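PDB 5NBH: fiber from Murine adenovirus 2, which forms the trimeric fibre of the virion, whose distal domain, the part described here, binds N-acetylglucosamine and probably helps attach the virus to host cells. Local coordinates for residues P67-S72 with L76-P81; P81-Q86 with E159-T164; P183-C186 with E191-Q194. All coordinates share one frame; numbering follows the deposited sequence. Where two conformers were deposited one is given.

Contact 1: residues P67-S72 with L76-P81; sequences PQLRVS and LALTSP
Leu69 and Leu78 form a non-hydrogen-bonded antiparallel pair whose side chains diverge, next to the hydrogen-bonded pair Arg70 and Ala77, in a tight hairpin whose short strands 69-72 and 76-78 meet at 128°. Arg70 N donates to Ala77 O (2.9 Å) and Ala77 N to Arg70 O (2.8 Å), while Thr79 N reaches Gln68 O at 2.9 Å in a nearly straight bond. At their ends, Leu69 CD2 meets Leu78 CD2 at 3.7 Å, the two side chains crossing obliquely, and the same Leu69 methyl also rests on CG of Leu76. In Arg70, chi1 of 65° and an extended chi2 carry CG and CD along Leu78 O (CD to O 3.6 Å). Thr79 puts CB and CG2 against Pro67 O, its hydroxyl being bonded to Ser66 O. A water joins Gln68 O to Ser80 N. Gln68 OE1 accepts from Leu78 N of the second subunit, and Leu78 N donates to Gln68 OE1 of the third. The exchange around the trimer is consistent with the triple beta-spiral of adenovirus fibre shafts: backbone bonds close each hairpin, and Gln68 OE1, with further backbone bonds, joins it to its neighbours.

Contact 2: residues P81-Q86 with E159-T164; sequences PVFVYQ and EELDVT
A small apolar cluster at the base of the head brings Phe83, at the start of the long strand 83-96, against Leu161 and Val163 of the loop that leads from strand 152-153 toward strand 179-188. The contact is light, with 88 Å² buried between the segments and no hydrogen bond across them. The nearest ring atom to both loop residues is Phe83 CE1, 4.4 Å from Leu161 CD1 and equally far from Val163 CG2. The leucine methyl comes to the edge of the ring, near its plane, whereas the valine methyl approaches obliquely. With CG anti to the carbonyl carbon (chi1 -77°), the phenylalanine side chain leans from the strand toward the loop, and both loop residues direct CB back at it. Strand 83-96 lies in an antiparallel sheet of the head between strands 152-153 and 103-113. The loop is joined to the outer strand 152-153 by a backbone bond between Leu161 and Val153, and Leu161 and Val163 both pack on the Val153 side chain. Between the two aliphatic residues the chain makes an inverse gamma turn centred on Asp162, closed by a weak bond from Val163 N to Leu161 O (3.0 Å). The turn sets Leu161 and Val163 so that both direct their side chains at the ring. The ring of Phe167 meets that of Phe83 with the planes about 25° apart, and Pro67 of the third subunit packs on both Phe83 and Val163.

Contact 3: residues P183-C186 with E191-Q194; sequences PIVC and EFKQ
This is a beta-hairpin contact near the turn joining strands 179-188 and 191-205 in a four-stranded antiparallel sheet of the head, strand 179-188 being outermost of the four within this chain. Cys186 and Gln194 form the hydrogen-bonded pair: Cys186 N donates to Gln194 O (2.8 Å), nearly in line with the carbonyl. The return bond is shared, because Cys186 O accepts from both Gln194 N (3.2 Å) and Lys193 N (3.0 Å), which arrive from the same face of its carbonyl plane. Two residues opposite one define a classic beta bulge, and the two donors grip Cys186 O there. Lys193 CB also touches this oxygen at 3.5 Å, before its chain bends and sends NZ to Glu191 OE2 in a long salt bridge (3.6 Å). Beside the bulge, Val185 CG1 comes to the edge of the Phe192 ring, near its plane, 3.6 Å from CD1, and the two side chains cross at about a right angle. Phe192 CG stands anti to the backbone N (chi1 168°), turning the ring edge toward Val185, with Gln194 N above one face, offset toward the rim. Tyr197 of the third subunit stacks on the Phe192 ring, and Gln194 OE1 accepts from Ser218 N of the same chain.

How the contacts relate
The three contacts follow one another along the chain from the shaft part into the head. Contact 1 runs directly into contact 2 through their shared residue Pro81, and their centres are 16 Å apart. Contact 3 lies farther out, its centre 32 Å from that of contact 2 and 42 Å from that of contact 1, on the opposite side of the chain's centre from contact 1. All three touch the third subunit. Contacts 1 and 2 lie away from the N-acetylglucosamine site, whereas contact 3 lies close to it but not in it: the side chain of Cys186 is about 7 Å from that of Gln133, and that of Gln194 about 8 Å from that of Thr130. No sugar is bound to this chain.

Contact 1: residues P67-S72 with L76-P81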
loop_
_atom_site.group_PDB
_atom_site.type_symbol
_atom_site.label_atom_id
_atom_site.label_comp_id
_atom_site.label_asym_id
_atom_site.label_seq_id
_atom_site.Cartn_x
_atom_site.Cartn_y
_atom_site.Cartn_z
ATOM N N PRO A 67 19.431 4.949 -4.407
ATOM C CA PRO A 67 18.268 4.603 -3.552
ATOM C C PRO A 67 16.988 4.144 -4.277
ATOM O O PRO A 67 16.044 3.683 -3.626
ATOM C CB PRO A 67 17.985 5.909 -2.793
ATOM C CG PRO A 67 19.174 6.779 -2.977
ATOM C CD PRO A 67 19.786 6.379 -4.302
ATOM N N GLN A 68 16.950 4.303 -5.598
ATOM C CA GLN A 68 15.751 4.024 -6.423
ATOM C C GLN A 68 16.014 2.905 -7.432
ATOM O O GLN A 68 15.126 2.059 -7.689
ATOM C CB GLN A 68 15.345 5.289 -7.154
ATOM C CG GLN A 68 14.940 6.407 -6.206
ATOM C CD GLN A 68 14.382 7.629 -6.865
ATOM O OE1 GLN A 68 13.700 7.574 -7.891
ATOM N NE2 GLN A 68 14.625 8.776 -6.231
ATOM N N LEU A 69 17.232 2.897 -7.983
ATOM C CA LEU A 69 17.651 1.890 -8.983
ATOM C C LEU A 69 18.959 1.241 -8.571
ATOM O O LEU A 69 19.723 1.792 -7.779
ATOM C CB LEU A 69 17.763 2.523 -10.371
ATOM C CG LEU A 69 16.445 3.022 -10.972
ATOM C CD1 LEU A 69 16.609 4.386 -11.591
ATOM C CD2 LEU A 69 15.904 2.058 -12.012
ATOM N N ARG A 70 19.186 0.030 -9.084
ATOM C CA ARG A 70 20.342 -0.770 -8.712
ATOM C C ARG A 70 20.664 -1.779 -9.806
ATOM O O ARG A 70 19.885 -1.973 -10.734
ATOM C CB ARG A 70 20.090 -1.524 -7.407
ATOM C CG ARG A 70 18.988 -2.561 -7.479
ATOM C CD ARG A 70 18.689 -3.176 -6.131
ATOM N NE ARG A 70 19.720 -4.155 -5.813
ATOM C CZ ARG A 70 19.663 -5.450 -6.109
ATOM N NH1 ARG A 70 18.599 -5.992 -6.702
ATOM N NH2 ARG A 70 20.682 -6.222 -5.761
ATOM N N VAL A 71 21.819 -2.421 -9.660
ATOM C CA VAL A 71 22.232 -3.497 -10.549
ATOM C C VAL A 71 22.079 -4.832 -9.835
ATOM O O VAL A 71 22.574 -5.017 -8.714
ATOM C CB VAL A 71 23.677 -3.294 -11.010
ATOM C CG1 VAL A 71 24.164 -4.481 -11.854
ATOM C CG2 VAL A 71 23.784 -2.021 -11.817
ATOM N N SER A 72 21.389 -5.757 -10.497
ATOM C CA SER A 72 21.116 -7.096 -9.978
ATOM C C SER A 72 21.587 -8.132 -10.995
ATOM O O SER A 72 20.990 -8.264 -12.075
ATOM C CB SER A 72 19.611 -7.246 -9.732
ATOM O OG SER A 72 19.292 -8.532 -9.234
ATOM N N LEU A 76 19.715 -3.937 -14.818
ATOM C CA LEU A 76 19.097 -2.824 -14.091
ATOM C C LEU A 76 17.858 -3.343 -13.388
ATOM O O LEU A 76 17.113 -4.177 -13.910
ATOM C CB LEU A 76 18.747 -1.661 -15.013
ATOM C CG LEU A 76 18.254 -0.343 -14.425
ATOM C CD1 LEU A 76 19.355 0.321 -13.615
ATOM C CD2 LEU A 76 17.779 0.598 -15.513
ATOM N N ALA A 77 17.667 -2.831 -12.182
ATOM C CA ALA A 77 16.541 -3.191 -11.343
ATOM C C ALA A 77 16.153 -2.021 -10.443
ATOM O O ALA A 77 16.826 -0.979 -10.379
ATOM C CB ALA A 77 16.907 -4.416 -10.519
ATOM N N LEU A 78 15.015 -2.174 -9.774
ATOM C CA LEU A 78 14.602 -1.219 -8.759
ATOM C C LEU A 78 15.135 -1.610 -7.368
ATOM O O LEU A 78 15.276 -2.789 -7.038
ATOM C CB LEU A 78 13.065 -1.147 -8.710
ATOM C CG LEU A 78 12.336 -0.864 -10.032
ATOM C CD1 LEU A 78 10.823 -0.678 -9.790
ATOM C CD2 LEU A 78 12.888 0.326 -10.760
ATOM N N THR A 79 15.351 -0.609 -6.530
ATOM C CA THR A 79 15.769 -0.849 -5.161
ATOM C C THR A 79 14.560 -1.351 -4.329
ATOM O O THR A 79 14.690 -2.250 -3.474
ATOM C CB THR A 79 16.408 0.432 -4.588
ATOM O OG1 THR A 79 17.563 0.749 -5.392
ATOM C CG2 THR A 79 16.868 0.241 -3.178
ATOM N N SER A 80 13.380 -0.836 -4.643
ATOM C CA SER A 80 12.142 -1.223 -3.919
ATOM C C SER A 80 11.008 -1.487 -4.910
ATOM O O SER A 80 10.083 -0.667 -5.009
ATOM C CB SER A 80 11.753 -0.096 -2.947
ATOM O OG SER A 80 12.847 0.263 -2.105
ATOM N N PRO A 81 11.110 -2.581 -5.698
ATOM C CA PRO A 81 10.062 -2.884 -6.678
ATOM C C PRO A 81 8.779 -3.325 -6.007
ATOM O O PRO A 81 8.839 -3.891 -4.919
ATOM C CB PRO A 81 10.634 -4.049 -7.444
ATOM C CG PRO A 81 11.566 -4.723 -6.461
ATOM C CD PRO A 81 12.183 -3.597 -5.719
HETATM O O HOH W 1 13.111 3.051 -3.745
HETATM O O HOH W 2 12.858 1.785 -6.066
HETATM O O HOH W 3 15.552 -5.458 -7.084
#

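Contact 2: residues P81-Q86 with E159-T164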
loop_
_atom_site.group_PDB
_atom_site.type_symbol
_atom_site.label_atom_id
_atom_site.label_comp_id
_atom_site.label_asym_id
_atom_site.label_seq_id
_atom_site.Cartn_x
_atom_site.Cartn_y
_atom_site.Cartn_z
ATOM N N PRO A 81 11.110 -2.581 -5.698
ATOM C CA PRO A 81 10.062 -2.884 -6.678
ATOM C C PRO A 81 8.779 -3.325 -6.007
ATOM O O PRO A 81 8.839 -3.891 -4.919
ATOM C CB PRO A 81 10.634 -4.049 -7.444
ATOM C CG PRO A 81 11.566 -4.723 -6.461
ATOM C CD PRO A 81 12.183 -3.597 -5.719
ATOM N N VAL A 82 7.657 -3.070 -6.653
ATOM C CA VAL A 82 6.361 -3.595 -6.213
ATOM C C VAL A 82 6.153 -4.930 -6.901
ATOM O O VAL A 82 6.307 -5.047 -8.146
ATOM C CB VAL A 82 5.219 -2.629 -6.529
ATOM C CG1 VAL A 82 3.891 -3.261 -6.148
ATOM C CG2 VAL A 82 5.439 -1.309 -5.810
ATOM N N PHE A 83 5.822 -5.954 -6.092
ATOM C CA PHE A 83 5.406 -7.265 -6.612
ATOM C C PHE A 83 4.086 -7.647 -5.987
ATOM O O PHE A 83 3.855 -7.319 -4.833
ATOM C CB PHE A 83 6.427 -8.332 -6.271
ATOM C CG PHE A 83 7.650 -8.287 -7.143
ATOM C CD1 PHE A 83 7.561 -8.658 -8.463
ATOM C CD2 PHE A 83 8.855 -7.828 -6.656
ATOM C CE1 PHE A 83 8.677 -8.613 -9.308
ATOM C CE2 PHE A 83 9.991 -7.799 -7.492
ATOM C CZ PHE A 83 9.888 -8.189 -8.805
ATOM N N VAL A 84 3.216 -8.267 -6.755
ATOM C CA VAL A 84 1.929 -8.728 -6.228
ATOM C C VAL A 84 1.729 -10.196 -6.524
ATOM O O VAL A 84 1.788 -10.620 -7.677
ATOM C CB VAL A 84 0.729 -7.930 -6.810
ATOM C CG1 VAL A 84 -0.572 -8.337 -6.100
ATOM C CG2 VAL A 84 0.950 -6.428 -6.698
ATOM N N TYR A 85 1.424 -10.989 -5.478
ATOM C CA TYR A 85 0.996 -12.353 -5.648
ATOM C C TYR A 85 -0.500 -12.379 -5.342
ATOM O O TYR A 85 -0.931 -11.946 -4.276
ATOM C CB TYR A 85 1.777 -13.254 -4.707
ATOM C CG TYR A 85 1.690 -14.746 -4.980
ATOM C CD1 TYR A 85 1.861 -15.267 -6.275
ATOM C CD2 TYR A 85 1.455 -15.666 -3.931
ATOM C CE1 TYR A 85 1.787 -16.620 -6.531
ATOM C CE2 TYR A 85 1.434 -17.022 -4.182
ATOM C CZ TYR A 85 1.577 -17.502 -5.479
ATOM O OH TYR A 85 1.535 -18.839 -5.777
ATOM N N GLN A 86 -1.300 -12.846 -6.289
ATOM C CA GLN A 86 -2.740 -12.704 -6.164
ATOM C C GLN A 86 -3.485 -13.814 -6.847
ATOM O O GLN A 86 -2.972 -14.425 -7.773
ATOM C CB GLN A 86 -3.180 -11.384 -6.779
ATOM C CG GLN A 86 -2.860 -11.277 -8.260
ATOM C CD GLN A 86 -3.406 -10.024 -8.882
ATOM O OE1 GLN A 86 -2.781 -8.976 -8.817
ATOM N NE2 GLN A 86 -4.551 -10.147 -9.537
ATOM N N GLU A 159 -0.159 -8.549 -16.951
ATOM C CA GLU A 159 0.380 -9.826 -17.428
ATOM C C GLU A 159 1.006 -10.593 -16.283
ATOM O O GLU A 159 1.554 -9.990 -15.387
ATOM C CB GLU A 159 1.441 -9.557 -18.497
ATOM C CG GLU A 159 0.872 -8.896 -19.754
ATOM C CD GLU A 159 -0.242 -9.721 -20.377
ATOM O OE1 GLU A 159 -0.018 -10.937 -20.589
ATOM O OE2 GLU A 159 -1.345 -9.177 -20.630
ATOM N N GLU A 160 0.908 -11.922 -16.311
ATOM C CA GLU A 160 1.570 -12.750 -15.318
ATOM C C GLU A 160 3.068 -12.697 -15.528
ATOM O O GLU A 160 3.529 -12.662 -16.677
ATOM C CB GLU A 160 1.038 -14.203 -15.335
ATOM C CG GLU A 160 1.679 -15.091 -14.273
ATOM C CD GLU A 160 1.185 -16.529 -14.295
ATOM O OE1 GLU A 160 0.289 -16.846 -15.106
ATOM O OE2 GLU A 160 1.710 -17.337 -13.493
ATOM N N LEU A 161 3.821 -12.611 -14.428
ATOM C CA LEU A 161 5.274 -12.516 -14.432
ATOM C C LEU A 161 5.828 -13.885 -14.031
ATOM O O LEU A 161 5.268 -14.559 -13.151
ATOM C CB LEU A 161 5.767 -11.450 -13.444
ATOM C CG LEU A 161 5.164 -10.057 -13.580
ATOM C CD1 LEU A 161 5.735 -9.109 -12.559
ATOM C CD2 LEU A 161 5.362 -9.550 -14.998
ATOM N N ASP A 162 6.914 -14.298 -14.684
ATOM C CA ASP A 162 7.555 -15.578 -14.388
ATOM C C ASP A 162 8.528 -15.314 -13.239
ATOM O O ASP A 162 9.711 -15.079 -13.447
ATOM C CB ASP A 162 8.257 -16.121 -15.647
ATOM C CG ASP A 162 8.773 -17.540 -15.467
ATOM O OD1 ASP A 162 7.949 -18.450 -15.203
ATOM O OD2 ASP A 162 10.002 -17.746 -15.617
ATOM N N VAL A 163 7.981 -15.301 -12.017
ATOM C CA VAL A 163 8.709 -14.925 -10.807
ATOM C C VAL A 163 8.279 -15.925 -9.749
ATOM O O VAL A 163 7.087 -16.153 -9.572
ATOM C CB VAL A 163 8.323 -13.516 -10.318
ATOM C CG1 VAL A 163 9.046 -13.160 -9.026
ATOM C CG2 VAL A 163 8.617 -12.486 -11.389
ATOM N N THR A 164 9.239 -16.564 -9.090
ATOM C CA THR A 164 8.920 -17.492 -8.013
ATOM C C THR A 164 8.486 -16.603 -6.843
ATOM O O THR A 164 9.181 -15.662 -6.493
ATOM C CB THR A 164 10.132 -18.381 -7.665
ATOM O OG1 THR A 164 10.590 -19.023 -8.865
ATOM C CG2 THR A 164 9.761 -19.462 -6.632
#

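Contact 3: residues P183-C186 with E191-Q194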
loop_
_atom_site.group_PDB
_atom_site.type_symbol
_atom_site.label_atom_id
_atom_site.label_comp_id
_atom_site.label_asym_id
_atom_site.label_seq_id
_atom_site.Cartn_x
_atom_site.Cartn_y
_atom_site.Cartn_z
ATOM N N PRO A 183 -10.672 -5.671 13.046
ATOM C CA PRO A 183 -12.118 -5.494 12.984
ATOM C C PRO A 183 -12.580 -5.738 11.569
ATOM O O PRO A 183 -11.872 -5.348 10.615
ATOM C CB PRO A 183 -12.310 -4.050 13.398
ATOM C CG PRO A 183 -11.052 -3.358 13.006
ATOM C CD PRO A 183 -9.959 -4.379 13.139
ATOM N N ILE A 184 -13.764 -6.314 11.420
ATOM C CA ILE A 184 -14.360 -6.579 10.119
ATOM C C ILE A 184 -15.845 -6.338 10.242
ATOM O O ILE A 184 -16.391 -6.367 11.343
ATOM C CB ILE A 184 -14.129 -8.006 9.568
ATOM C CG1 ILE A 184 -14.546 -9.104 10.566
ATOM C CG2 ILE A 184 -12.679 -8.200 9.218
ATOM C CD1 ILE A 184 -14.822 -10.449 9.935
ATOM N N VAL A 185 -16.449 -6.067 9.111
ATOM C CA VAL A 185 -17.880 -5.943 9.016
ATOM C C VAL A 185 -18.383 -6.992 8.041
ATOM O O VAL A 185 -17.961 -7.020 6.885
ATOM C CB VAL A 185 -18.321 -4.534 8.584
ATOM C CG1 VAL A 185 -19.846 -4.509 8.431
ATOM C CG2 VAL A 185 -17.915 -3.495 9.624
ATOM N N CYS A 186 -19.313 -7.827 8.509
ATOM C CA CYS A 186 -19.994 -8.784 7.674
ATOM C C CYS A 186 -21.226 -8.103 7.070
ATOM O O CYS A 186 -21.896 -7.352 7.758
ATOM C CB CYS A 186 -20.409 -10.025 8.463
ATOM S SG CYS A 186 -18.992 -11.068 8.902
ATOM N N GLU A 191 -26.277 -5.000 2.500
ATOM C CA GLU A 191 -26.943 -4.802 3.794
ATOM C C GLU A 191 -26.008 -5.159 4.939
ATOM O O GLU A 191 -25.446 -6.245 4.930
ATOM C CB GLU A 191 -28.174 -5.690 3.865
ATOM C CG GLU A 191 -29.008 -5.517 5.105
ATOM C CD GLU A 191 -30.127 -6.563 5.210
ATOM O OE1 GLU A 191 -30.476 -7.197 4.181
ATOM O OE2 GLU A 191 -30.653 -6.742 6.327
ATOM N N PHE A 192 -25.858 -4.254 5.904
ATOM C CA PHE A 192 -25.070 -4.519 7.104
ATOM C C PHE A 192 -25.635 -5.727 7.874
ATOM O O PHE A 192 -26.861 -5.834 8.078
ATOM C CB PHE A 192 -25.033 -3.291 8.020
ATOM C CG PHE A 192 -24.498 -3.567 9.373
ATOM C CD1 PHE A 192 -23.114 -3.584 9.599
ATOM C CD2 PHE A 192 -25.359 -3.870 10.451
ATOM C CE1 PHE A 192 -22.605 -3.828 10.857
ATOM C CE2 PHE A 192 -24.834 -4.107 11.715
ATOM C CZ PHE A 192 -23.452 -4.097 11.910
ATOM N N LYS A 193 -24.759 -6.616 8.296
ATOM C CA LYS A 193 -25.143 -7.757 9.137
ATOM C C LYS A 193 -24.517 -7.731 10.521
ATOM O O LYS A 193 -25.225 -7.916 11.518
ATOM C CB LYS A 193 -24.804 -9.078 8.449
ATOM C CG LYS A 193 -25.545 -9.343 7.146
ATOM C CD LYS A 193 -27.052 -9.494 7.346
ATOM C CE LYS A 193 -27.703 -9.604 5.980
ATOM N NZ LYS A 193 -29.135 -9.995 6.092
ATOM N N GLN A 194 -23.201 -7.535 10.621
ATOM C CA GLN A 194 -22.535 -7.569 11.906
ATOM C C GLN A 194 -21.182 -6.856 11.931
ATOM O O GLN A 194 -20.398 -7.035 11.013
ATOM C CB GLN A 194 -22.261 -9.041 12.285
ATOM C CG GLN A 194 -21.746 -9.217 13.695
ATOM C CD GLN A 194 -21.547 -10.665 14.096
ATOM O OE1 GLN A 194 -21.660 -11.577 13.285
ATOM N NE2 GLN A 194 -21.238 -10.879 15.370
#